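Local coordinates for protein B-agarase (Agarivorans gilvus, PDB 5Z6P) that probably hydrolyses the beta-glycosidic linkages of agarose, as a family 50 glycoside hydrolase with agarase activity, at residues W87-F99 / P131-G143. Residues are numbered along the deposited sequence; the frame is centred on the assembly and turned at random.
Sequences WDWSDLGNFCFAF and PGKQQSFMVELKG
F97 and V139 form a hydrogen-bonded pair at the middle of an antiparallel ladder, the axes of strands 95-99 and 135-140 coming within 4.3 Å. V139 N reaches F97 O at 2.8 Å and nearly straight (165° at the hydrogen), whereas the return bond from F97 N to V139 O is more bent (138°). F99 and F137 form the next hydrogen-bonded pair, F137 N lying 2.9 Å from F99 O. At the other end L141 N donates to F95 O (3.2 Å), and since L141 and K142 both face F95, the ladder closes in a classic beta bulge.

Apolar contacts are of two kinds. On the face of C96 and A98, the M138 side chain turns at its CB-CG bond (chi2 -101°), bringing CE to 3.5 Å from C96 SG and SD to 3.8 Å from A98 CB; Y170 adjoins this cluster. At the corner after the strand, L141 CD1 meets the W89 indole edge, 4.1 Å from CE3, while L141 CB approaches F95 CZ; I115 also touches L141.

Side-chain polar links across the segments are sparse: K142 NZ bonds weakly to S90 O (3.3 Å). Backbone bonding thus fixes strand register in the CBM-like domain, apolar side chains add packing, and C151 N and S211 OG satisfy the E140 carboxylate from outside the pair.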
ATOM      1  N   TRP A  87      17.393  -1.589 -28.444  1.00 36.53           N
ATOM      2  CA  TRP A  87      18.108  -0.325 -28.337  1.00 33.55           C
ATOM      3  C   TRP A  87      19.377  -0.509 -27.526  1.00 35.39           C
ATOM      4  O   TRP A  87      19.364  -1.194 -26.510  1.00 36.45           O
ATOM      5  CB  TRP A  87      17.248   0.746 -27.669  1.00 33.30           C
ATOM      6  CG  TRP A  87      16.183   1.366 -28.514  1.00 36.17           C
ATOM      7  CD1 TRP A  87      16.339   1.960 -29.724  1.00 32.57           C
ATOM      8  CD2 TRP A  87      14.796   1.499 -28.177  1.00 33.81           C
ATOM      9  NE1 TRP A  87      15.136   2.436 -30.175  1.00 36.03           N
ATOM     10  CE2 TRP A  87      14.172   2.170 -29.237  1.00 33.25           C
ATOM     11  CE3 TRP A  87      14.025   1.110 -27.078  1.00 32.84           C
ATOM     12  CZ2 TRP A  87      12.813   2.457 -29.239  1.00 35.65           C
ATOM     13  CZ3 TRP A  87      12.675   1.396 -27.082  1.00 34.07           C
ATOM     14  CH2 TRP A  87      12.083   2.060 -28.154  1.00 32.44           C
ATOM     15  N   ASP A  88      20.467   0.102 -27.981  1.00 40.01           N
ATOM     16  CA  ASP A  88      21.688   0.192 -27.199  1.00 36.56           C
ATOM     17  C   ASP A  88      21.837   1.635 -26.761  1.00 39.00           C
ATOM     18  O   ASP A  88      22.183   2.498 -27.565  1.00 36.92           O
ATOM     19  CB  ASP A  88      22.913  -0.261 -27.998  1.00 39.20           C
ATOM     20  CG  ASP A  88      24.203  -0.221 -27.173  1.00 44.13           C
ATOM     21  OD1 ASP A  88      24.125  -0.147 -25.930  1.00 45.20           O
ATOM     22  OD2 ASP A  88      25.302  -0.263 -27.764  1.00 48.30           O
ATOM     23  N   TRP A  89      21.554   1.892 -25.489  1.00 35.69           N
ATOM     24  CA  TRP A  89      21.574   3.246 -24.951  1.00 34.62           C
ATOM     25  C   TRP A  89      22.647   3.428 -23.875  1.00 37.70           C
ATOM     26  O   TRP A  89      22.626   4.407 -23.128  1.00 36.08           O
ATOM     27  CB  TRP A  89      20.197   3.605 -24.379  1.00 33.76           C
ATOM     28  CG  TRP A  89      19.139   3.816 -25.423  1.00 33.42           C
ATOM     29  CD1 TRP A  89      19.326   3.904 -26.763  1.00 33.93           C
ATOM     30  CD2 TRP A  89      17.728   3.965 -25.206  1.00 34.37           C
ATOM     31  NE1 TRP A  89      18.126   4.098 -27.398  1.00 34.35           N
ATOM     32  CE2 TRP A  89      17.129   4.134 -26.464  1.00 30.39           C
ATOM     33  CE3 TRP A  89      16.917   3.970 -24.070  1.00 31.22           C
ATOM     34  CZ2 TRP A  89      15.759   4.305 -26.620  1.00 34.29           C
ATOM     35  CZ3 TRP A  89      15.561   4.135 -24.227  1.00 31.18           C
ATOM     36  CH2 TRP A  89      14.995   4.304 -25.493  1.00 30.22           C
ATOM     37  N   SER A  90      23.586   2.487 -23.805  1.00 39.16           N
ATOM     38  CA  SER A  90      24.613   2.481 -22.758  1.00 36.89           C
ATOM     39  C   SER A  90      25.804   3.384 -23.083  1.00 39.18           C
ATOM     40  O   SER A  90      26.719   3.532 -22.278  1.00 41.52           O
ATOM     41  CB  SER A  90      25.107   1.053 -22.516  1.00 39.66           C
ATOM     42  OG  SER A  90      25.639   0.492 -23.703  1.00 36.94           O
ATOM     43  N   ASP A  91      25.788   3.986 -24.262  1.00 38.53           N
ATOM     44  CA  ASP A  91      26.889   4.827 -24.703  1.00 42.98           C
ATOM     45  C   ASP A  91      26.534   6.306 -24.663  1.00 40.96           C
ATOM     46  O   ASP A  91      27.266   7.130 -25.193  1.00 45.66           O
ATOM     47  CB  ASP A  91      27.305   4.441 -26.126  1.00 51.16           C
ATOM     48  CG  ASP A  91      26.161   4.591 -27.131  1.00 54.75           C
ATOM     49  OD1 ASP A  91      25.050   4.074 -26.859  1.00 46.59           O
ATOM     50  OD2 ASP A  91      26.368   5.235 -28.186  1.00 59.67           O
ATOM     51  N   LEU A  92      25.413   6.641 -24.033  1.00 40.04           N
ATOM     52  CA  LEU A  92      24.873   7.993 -24.117  1.00 40.15           C
ATOM     53  C   LEU A  92      25.272   8.873 -22.938  1.00 39.35           C
ATOM     54  O   LEU A  92      25.005  10.073 -22.930  1.00 33.32           O
ATOM     55  CB  LEU A  92      23.350   7.938 -24.215  1.00 37.72           C
ATOM     56  CG  LEU A  92      22.761   7.047 -25.312  1.00 40.13           C
ATOM     57  CD1 LEU A  92      21.245   6.980 -25.175  1.00 33.55           C
ATOM     58  CD2 LEU A  92      23.154   7.546 -26.689  1.00 34.61           C
ATOM     59  N   GLY A  93      25.914   8.273 -21.946  1.00 37.56           N
ATOM     60  CA  GLY A  93      26.188   8.975 -20.707  1.00 35.80           C
ATOM     61  C   GLY A  93      24.931   9.009 -19.862  1.00 35.33           C
ATOM     62  O   GLY A  93      24.070   8.134 -19.988  1.00 33.67           O
ATOM     63  N   ASN A  94      24.822  10.019 -19.007  1.00 34.44           N
ATOM     64  CA  ASN A  94      23.643  10.196 -18.172  1.00 33.02           C
ATOM     65  C   ASN A  94      22.486  10.775 -18.970  1.00 32.60           C
ATOM     66  O   ASN A  94      22.616  11.836 -19.566  1.00 35.23           O
ATOM     67  CB  ASN A  94      23.959  11.105 -16.989  1.00 33.10           C
ATOM     68  CG  ASN A  94      24.972  10.496 -16.042  1.00 39.81           C
ATOM     69  OD1 ASN A  94      25.040   9.277 -15.877  1.00 38.08           O
ATOM     70  ND2 ASN A  94      25.761  11.345 -15.409  1.00 42.98           N
ATOM     71  N   PHE A  95      21.349  10.092 -18.964  1.00 30.65           N
ATOM     72  CA  PHE A  95      20.225  10.497 -19.807  1.00 30.58           C
ATOM     73  C   PHE A  95      18.860  10.030 -19.295  1.00 28.66           C
ATOM     74  O   PHE A  95      18.768   9.156 -18.434  1.00 25.32           O
ATOM     75  CB  PHE A  95      20.426   9.956 -21.221  1.00 27.39           C
ATOM     76  CG  PHE A  95      20.137   8.493 -21.344  1.00 27.58           C
ATOM     77  CD1 PHE A  95      21.091   7.556 -20.997  1.00 26.69           C
ATOM     78  CD2 PHE A  95      18.907   8.053 -21.790  1.00 26.78           C
ATOM     79  CE1 PHE A  95      20.828   6.222 -21.097  1.00 30.95           C
ATOM     80  CE2 PHE A  95      18.632   6.706 -21.890  1.00 29.96           C
ATOM     81  CZ  PHE A  95      19.593   5.789 -21.545  1.00 33.69           C
ATOM     82  N   CYS A  96      17.809  10.611 -19.868  1.00 29.99           N
ATOM     83  CA  CYS A  96      16.434  10.181 -19.634  1.00 26.22           C
ATOM     84  C   CYS A  96      15.714   9.787 -20.928  1.00 28.24           C
ATOM     85  O   CYS A  96      15.933  10.369 -21.995  1.00 26.45           O
ATOM     86  CB  CYS A  96      15.623  11.282 -18.953  1.00 26.46           C
ATOM     87  SG  CYS A  96      16.278  11.880 -17.392  1.00 31.78           S
ATOM     88  N   PHE A  97      14.852   8.788 -20.823  1.00 26.63           N
ATOM     89  CA  PHE A  97      13.810   8.602 -21.812  1.00 23.80           C
ATOM     90  C   PHE A  97      12.730   9.640 -21.493  1.00 24.81           C
ATOM     91  O   PHE A  97      12.315   9.776 -20.349  1.00 24.62           O
ATOM     92  CB  PHE A  97      13.258   7.175 -21.781  1.00 22.89           C
ATOM     93  CG  PHE A  97      12.011   6.995 -22.588  1.00 24.61           C
ATOM     94  CD1 PHE A  97      12.071   6.896 -23.965  1.00 26.02           C
ATOM     95  CD2 PHE A  97      10.773   6.943 -21.969  1.00 25.89           C
ATOM     96  CE1 PHE A  97      10.913   6.741 -24.714  1.00 27.33           C
ATOM     97  CE2 PHE A  97       9.611   6.790 -22.715  1.00 24.88           C
ATOM     98  CZ  PHE A  97       9.684   6.689 -24.085  1.00 25.32           C
ATOM     99  N   ALA A  98      12.304  10.399 -22.495  1.00 24.80           N
ATOM    100  CA  ALA A  98      11.405  11.514 -22.254  1.00 22.08           C
ATOM    101  C   ALA A  98      10.317  11.631 -23.320  1.00 23.20           C
ATOM    102  O   ALA A  98      10.459  11.137 -24.433  1.00 24.12           O
ATOM    103  CB  ALA A  98      12.188  12.798 -22.174  1.00 24.20           C
ATOM    104  N   PHE A  99       9.224  12.283 -22.952  1.00 23.56           N
ATOM    105  CA  PHE A  99       8.171  12.621 -23.898  1.00 24.09           C
ATOM    106  C   PHE A  99       7.308  13.718 -23.301  1.00 23.99           C
ATOM    107  O   PHE A  99       7.349  13.973 -22.101  1.00 21.79           O
ATOM    108  CB  PHE A  99       7.315  11.398 -24.247  1.00 22.48           C
ATOM    109  CG  PHE A  99       6.646  10.760 -23.062  1.00 21.12           C
ATOM    110  CD1 PHE A  99       7.285   9.763 -22.345  1.00 22.31           C
ATOM    111  CD2 PHE A  99       5.377  11.147 -22.673  1.00 22.67           C
ATOM    112  CE1 PHE A  99       6.676   9.172 -21.261  1.00 19.26           C
ATOM    113  CE2 PHE A  99       4.763  10.553 -21.594  1.00 20.19           C
ATOM    114  CZ  PHE A  99       5.422   9.575 -20.883  1.00 21.64           C
ATOM    115  N   PRO A 131      -4.405  17.977 -16.122  1.00 20.44           N
ATOM    116  CA  PRO A 131      -5.114  18.722 -17.169  1.00 21.42           C
ATOM    117  C   PRO A 131      -4.511  20.122 -17.308  1.00 26.84           C
ATOM    118  O   PRO A 131      -3.970  20.635 -16.341  1.00 32.64           O
ATOM    119  CB  PRO A 131      -6.552  18.790 -16.652  1.00 22.85           C
ATOM    120  CG  PRO A 131      -6.621  17.819 -15.520  1.00 23.12           C
ATOM    121  CD  PRO A 131      -5.249  17.748 -14.942  1.00 21.69           C
ATOM    122  N   GLY A 132      -4.583  20.732 -18.483  1.00 32.64           N
ATOM    123  CA  GLY A 132      -3.978  22.041 -18.669  1.00 27.56           C
ATOM    124  C   GLY A 132      -2.730  22.007 -19.532  1.00 33.01           C
ATOM    125  O   GLY A 132      -2.663  21.268 -20.508  1.00 29.57           O
ATOM    126  N   LYS A 133      -1.730  22.803 -19.166  1.00 38.65           N
ATOM    127  CA  LYS A 133      -0.597  23.039 -20.052  1.00 35.43           C
ATOM    128  C   LYS A 133       0.188  21.754 -20.332  1.00 34.57           C
ATOM    129  O   LYS A 133       0.095  20.767 -19.603  1.00 34.72           O
ATOM    130  CB  LYS A 133       0.325  24.124 -19.470  1.00 32.20           C
ATOM    131  CG  LYS A 133       0.754  23.907 -18.025  1.00 38.99           C
ATOM    132  CD  LYS A 133       1.608  25.071 -17.529  1.00 43.85           C
ATOM    133  CE  LYS A 133       1.896  24.975 -16.042  1.00 44.64           C
ATOM    134  NZ  LYS A 133       2.594  23.710 -15.679  1.00 50.70           N
ATOM    135  N   GLN A 134       0.923  21.755 -21.429  1.00 27.77           N
ATOM    136  CA  GLN A 134       1.785  20.638 -21.737  1.00 30.11           C
ATOM    137  C   GLN A 134       2.861  20.476 -20.650  1.00 24.27           C
ATOM    138  O   GLN A 134       3.437  21.450 -20.182  1.00 26.34           O
ATOM    139  CB  GLN A 134       2.408  20.844 -23.121  1.00 29.58           C
ATOM    140  CG  GLN A 134       2.999  19.619 -23.781  1.00 32.10           C
ATOM    141  CD  GLN A 134       3.298  19.844 -25.272  1.00 41.31           C
ATOM    142  OE1 GLN A 134       2.435  20.274 -26.038  1.00 45.05           O
ATOM    143  NE2 GLN A 134       4.533  19.563 -25.676  1.00 38.16           N
ATOM    144  N   GLN A 135       3.060  19.235 -20.220  1.00 26.41           N
ATOM    145  CA  GLN A 135       4.188  18.823 -19.379  1.00 26.97           C
ATOM    146  C   GLN A 135       5.282  18.087 -20.133  1.00 22.60           C
ATOM    147  O   GLN A 135       4.965  17.294 -20.993  1.00 25.53           O
ATOM    148  CB  GLN A 135       3.704  17.868 -18.293  1.00 29.15           C
ATOM    149  CG  GLN A 135       2.959  18.320 -16.995  1.00 33.33           C
ATOM    150  CD  GLN A 135       1.443  18.210 -17.090  1.00 30.81           C
ATOM    151  OE1 GLN A 135       0.803  19.231 -17.265  1.00 44.55           O
ATOM    152  NE2 GLN A 135       0.933  16.992 -17.319  1.00 34.34           N
ATOM    153  N   SER A 136       6.539  18.248 -19.734  1.00 23.70           N
ATOM    154  CA  SER A 136       7.604  17.338 -20.171  1.00 23.37           C
ATOM    155  C   SER A 136       7.892  16.317 -19.083  1.00 25.15           C
ATOM    156  O   SER A 136       7.995  16.681 -17.925  1.00 26.26           O
ATOM    157  CB  SER A 136       8.898  18.079 -20.517  1.00 28.83           C
ATOM    158  OG  SER A 136       8.845  18.603 -21.828  1.00 34.09           O
ATOM    159  N   PHE A 137       8.023  15.045 -19.452  1.00 21.12           N
ATOM    160  CA  PHE A 137       8.266  13.987 -18.481  1.00 18.37           C
ATOM    161  C   PHE A 137       9.578  13.278 -18.770  1.00 19.54           C
ATOM    162  O   PHE A 137       9.903  13.017 -19.911  1.00 25.61           O
ATOM    163  CB  PHE A 137       7.107  12.985 -18.467  1.00 16.35           C
ATOM    164  CG  PHE A 137       5.803  13.588 -18.041  1.00 18.71           C
ATOM    165  CD1 PHE A 137       5.499  13.720 -16.705  1.00 20.20           C
ATOM    166  CD2 PHE A 137       4.900  14.057 -18.977  1.00 18.54           C
ATOM    167  CE1 PHE A 137       4.323  14.290 -16.306  1.00 18.26           C
ATOM    168  CE2 PHE A 137       3.722  14.610 -18.587  1.00 22.19           C
ATOM    169  CZ  PHE A 137       3.429  14.733 -17.241  1.00 22.30           C
ATOM    170  N   MET A 138      10.336  12.986 -17.717  1.00 20.56           N
ATOM    171  CA  MET A 138      11.657  12.383 -17.845  1.00 17.78           C
ATOM    172  C   MET A 138      11.765  11.130 -16.992  1.00 22.46           C
ATOM    173  O   MET A 138      11.438  11.152 -15.806  1.00 22.68           O
ATOM    174  CB  MET A 138      12.743  13.368 -17.427  1.00 24.55           C
ATOM    175  CG  MET A 138      12.678  14.729 -18.097  1.00 32.62           C
ATOM    176  SD  MET A 138      13.864  14.869 -19.443  1.00 38.92           S
ATOM    177  CE  MET A 138      15.415  15.113 -18.568  1.00 37.90           C
ATOM    178  N   VAL A 139      12.214  10.040 -17.596  1.00 21.58           N
ATOM    179  CA  VAL A 139      12.485   8.819 -16.858  1.00 21.46           C
ATOM    180  C   VAL A 139      13.989   8.549 -16.915  1.00 27.86           C
ATOM    181  O   VAL A 139      14.513   8.163 -17.957  1.00 26.15           O
ATOM    182  CB  VAL A 139      11.715   7.627 -17.428  1.00 20.28           C
ATOM    183  CG1 VAL A 139      11.931   6.401 -16.565  1.00 24.17           C
ATOM    184  CG2 VAL A 139      10.241   7.955 -17.524  1.00 20.01           C
ATOM    185  N   GLU A 140      14.681   8.780 -15.798  1.00 26.88           N
ATOM    186  CA  GLU A 140      16.134   8.718 -15.787  1.00 23.92           C
ATOM    187  C   GLU A 140      16.617   7.293 -15.687  1.00 25.22           C
ATOM    188  O   GLU A 140      16.321   6.592 -14.731  1.00 28.33           O
ATOM    189  CB  GLU A 140      16.719   9.543 -14.640  1.00 28.11           C
ATOM    190  CG  GLU A 140      18.232   9.353 -14.491  1.00 29.98           C
ATOM    191  CD  GLU A 140      18.913  10.499 -13.763  1.00 28.70           C
ATOM    192  OE1 GLU A 140      18.821  11.653 -14.234  1.00 30.44           O
ATOM    193  OE2 GLU A 140      19.529  10.242 -12.714  1.00 28.00           O
ATOM    194  N   LEU A 141      17.360   6.875 -16.699  1.00 28.46           N
ATOM    195  CA  LEU A 141      17.831   5.507 -16.794  1.00 29.62           C
ATOM    196  C   LEU A 141      19.308   5.402 -16.414  1.00 26.62           C
ATOM    197  O   LEU A 141      19.823   4.316 -16.211  1.00 30.91           O
ATOM    198  CB  LEU A 141      17.601   4.964 -18.208  1.00 26.56           C
ATOM    199  CG  LEU A 141      16.153   4.632 -18.582  1.00 27.64           C
ATOM    200  CD1 LEU A 141      16.032   4.245 -20.045  1.00 24.92           C
ATOM    201  CD2 LEU A 141      15.617   3.525 -17.701  1.00 28.74           C
ATOM    202  N   LYS A 142      19.987   6.536 -16.336  1.00 27.95           N
ATOM    203  CA  LYS A 142      21.365   6.552 -15.870  1.00 31.10           C
ATOM    204  C   LYS A 142      21.692   7.911 -15.278  1.00 31.83           C
ATOM    205  O   LYS A 142      21.296   8.945 -15.822  1.00 32.34           O
ATOM    206  CB  LYS A 142      22.344   6.206 -17.002  1.00 30.49           C
ATOM    207  CG  LYS A 142      23.816   6.296 -16.580  1.00 37.65           C
ATOM    208  CD  LYS A 142      24.682   5.191 -17.178  1.00 36.41           C
ATOM    209  CE  LYS A 142      25.019   5.473 -18.629  1.00 42.00           C
ATOM    210  NZ  LYS A 142      26.014   4.518 -19.187  1.00 42.95           N
ATOM    211  N   GLY A 143      22.400   7.901 -14.153  1.00 33.65           N
ATOM    212  CA  GLY A 143      22.811   9.128 -13.495  1.00 32.77           C
ATOM    213  C   GLY A 143      24.147   8.993 -12.786  1.00 31.91           C
ATOM    214  O   GLY A 143      24.910   9.956 -12.713  1.00 39.48           O
TER